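Local coordinates for protein trichosurin (Trichosurus vulpecula, PDB 2RA6) that probably binds and carries small hydrophobic molecules in its lipocalin barrel, as a secreted homodimeric milk whey protein that holds 4-ethylphenol here, at residues 133-136 / 137-141. The protein carries 1 engineered substitution. Numbering follows the deposited sequence.
Sequences PNLS and NEIKK
Asn134 meets Lys140 where the loop after strand 121-130 of the lipocalin barrel turns into helix 137-148, a worked example of a serine N-cap, with a lysine of the first turn reaching back to the loop. The amide oxygen of Asn134 is gripped twice: Lys140 NZ approaches OD1 at 2.8 Å in the carbonyl plane, on a lone pair, while the backbone N of Leu135 reaches the same OD1 at a C=O...N angle of 101°, tilted from that plane. Together the two bonds help to set the rotation of the amide. Next, Leu135 lays CB against CG of Lys140 and sets CD1 4.2 Å from CG2 of Ile139; Tyr109 is touched by both apolar side chains. The lysine chain, bent at chi3 (-67°), runs back past Leu135 O and carries NZ to Asn134, where Asp159 also forms a salt bridge with it. An alanine in place of Lys140 would probably leave Asp159 without its charged mate and Asn134 OD1 without its ammonium donor. Ser136 then caps the helix. Its OG, lying between backbone N and carbonyl carbon (chi1 79°), accepts from Ile139 N at 3.0 Å, and its carbonyl O takes the first regular helical bond from Lys140 N. A water bridges Ser136 OG and Glu138, donating to Glu138 OE2 at 2.8 Å.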
ATOM      1  N   PRO B 133      23.278 -11.975  -7.299  1.00 14.89           N
ATOM      2  CA  PRO B 133      22.624 -12.793  -6.271  1.00 15.93           C
ATOM      3  C   PRO B 133      22.548 -12.256  -4.848  1.00 15.30           C
ATOM      4  O   PRO B 133      21.727 -12.719  -4.057  1.00 17.56           O
ATOM      5  CB  PRO B 133      23.396 -14.108  -6.332  1.00 18.28           C
ATOM      6  CG  PRO B 133      23.837 -14.173  -7.752  1.00 17.11           C
ATOM      7  CD  PRO B 133      24.309 -12.769  -7.996  1.00 16.47           C
ATOM      8  N   ASN B 134      23.397 -11.294  -4.510  1.00 15.40           N
ATOM      9  CA  ASN B 134      23.389 -10.755  -3.151  1.00 14.81           C
ATOM     10  C   ASN B 134      23.476  -9.234  -3.187  1.00 14.97           C
ATOM     11  O   ASN B 134      23.739  -8.644  -4.232  1.00 16.83           O
ATOM     12  CB  ASN B 134      24.577 -11.325  -2.365  1.00 15.46           C
ATOM     13  CG  ASN B 134      24.292 -11.465  -0.873  1.00 15.58           C
ATOM     14  OD1 ASN B 134      23.422 -10.786  -0.319  1.00 15.73           O
ATOM     15  ND2 ASN B 134      25.044 -12.343  -0.212  1.00 17.97           N
ATOM     16  N   LEU B 135      23.248  -8.602  -2.037  1.00 13.41           N
ATOM     17  CA  LEU B 135      23.316  -7.147  -1.916  1.00 12.95           C
ATOM     18  C   LEU B 135      24.089  -6.769  -0.656  1.00 13.32           C
ATOM     19  O   LEU B 135      24.230  -7.583   0.252  1.00 12.79           O
ATOM     20  CB  LEU B 135      21.911  -6.538  -1.843  1.00 13.99           C
ATOM     21  CG  LEU B 135      21.167  -6.386  -3.173  1.00 13.49           C
ATOM     22  CD1 LEU B 135      19.713  -6.040  -2.911  1.00 15.28           C
ATOM     23  CD2 LEU B 135      21.833  -5.308  -4.014  1.00 14.70           C
ATOM     24  N   SER B 136      24.567  -5.531  -0.606  1.00 14.22           N
ATOM     25  CA  SER B 136      25.329  -5.055   0.543  1.00 14.38           C
ATOM     26  C   SER B 136      24.540  -5.225   1.828  1.00 14.67           C
ATOM     27  O   SER B 136      23.310  -5.127   1.831  1.00 14.10           O
ATOM     28  CB  SER B 136      25.689  -3.578   0.382  1.00 18.65           C
ATOM     29  OG  SER B 136      24.600  -2.742   0.707  1.00 20.35           O
ATOM     30  N   ASN B 137      25.257  -5.480   2.916  1.00 13.65           N
ATOM     31  CA  ASN B 137      24.640  -5.645   4.222  1.00 14.77           C
ATOM     32  C   ASN B 137      23.879  -4.377   4.591  1.00 16.13           C
ATOM     33  O   ASN B 137      22.826  -4.442   5.224  1.00 17.24           O
ATOM     34  CB  ASN B 137      25.720  -5.950   5.268  1.00 16.03           C
ATOM     35  CG  ASN B 137      26.290  -7.354   5.125  1.00 16.45           C
ATOM     36  OD1 ASN B 137      27.486  -7.580   5.348  1.00 18.62           O
ATOM     37  ND2 ASN B 137      25.437  -8.307   4.770  1.00 16.05           N
ATOM     38  N   GLU B 138      24.409  -3.226   4.181  1.00 16.33           N
ATOM     39  CA  GLU B 138      23.768  -1.945   4.468  1.00 18.90           C
ATOM     40  C   GLU B 138      22.379  -1.888   3.842  1.00 17.71           C
ATOM     41  O   GLU B 138      21.402  -1.553   4.513  1.00 17.41           O
ATOM     42  CB  GLU B 138      24.619  -0.790   3.925  1.00 21.55           C
ATOM     43  CG  GLU B 138      24.077   0.597   4.258  1.00 27.30           C
ATOM     44  CD  GLU B 138      24.809   1.703   3.519  1.00 30.91           C
ATOM     45  OE1 GLU B 138      24.536   2.889   3.800  1.00 32.89           O
ATOM     46  OE2 GLU B 138      25.653   1.389   2.654  1.00 34.29           O
ATOM     47  N   ILE B 139      22.298  -2.220   2.555  1.00 16.39           N
ATOM     48  CA  ILE B 139      21.023  -2.197   1.843  1.00 16.11           C
ATOM     49  C   ILE B 139      20.046  -3.204   2.436  1.00 15.51           C
ATOM     50  O   ILE B 139      18.873  -2.880   2.659  1.00 14.59           O
ATOM     51  CB  ILE B 139      21.220  -2.490   0.339  1.00 16.99           C
ATOM     52  CG1 ILE B 139      21.961  -1.318  -0.315  1.00 19.39           C
ATOM     53  CG2 ILE B 139      19.870  -2.695  -0.349  1.00 19.17           C
ATOM     54  CD1 ILE B 139      22.335  -1.561  -1.763  1.00 20.67           C
ATOM     55  N   LYS B 140      20.519  -4.416   2.704  1.00 14.50           N
ATOM     56  CA  LYS B 140      19.638  -5.430   3.274  1.00 14.53           C
ATOM     57  C   LYS B 140      19.163  -5.039   4.671  1.00 15.90           C
ATOM     58  O   LYS B 140      17.996  -5.242   5.013  1.00 15.70           O
ATOM     59  CB  LYS B 140      20.327  -6.803   3.296  1.00 15.56           C
ATOM     60  CG  LYS B 140      20.567  -7.354   1.898  1.00 13.56           C
ATOM     61  CD  LYS B 140      20.898  -8.845   1.883  1.00 18.45           C
ATOM     62  CE  LYS B 140      22.226  -9.151   2.534  1.00 21.12           C
ATOM     63  NZ  LYS B 140      22.567 -10.593   2.351  1.00 19.08           N
ATOM     64  N   LYS B 141      20.061  -4.458   5.464  1.00 15.84           N
ATOM     65  CA  LYS B 141      19.723  -4.034   6.822  1.00 16.46           C
ATOM     66  C   LYS B 141      18.607  -2.997   6.823  1.00 16.41           C
ATOM     67  O   LYS B 141      17.664  -3.085   7.612  1.00 16.52           O
ATOM     68  CB  LYS B 141      20.955  -3.453   7.523  1.00 18.95           C
ATOM     69  CG  LYS B 141      20.694  -2.996   8.954  1.00 21.30           C
ATOM     70  CD  LYS B 141      21.926  -2.328   9.554  1.00 25.58           C
ATOM     71  CE  LYS B 141      21.677  -1.895  10.989  1.00 27.02           C
ATOM     72  NZ  LYS B 141      21.420  -3.066  11.869  1.00 28.97           N
TER
HETATM   73  O   HOH W   1      25.318  -9.347   2.131  1.00 25.70           O
HETATM   74  O   HOH W   2      26.497  -0.255   0.517  1.00 42.49           O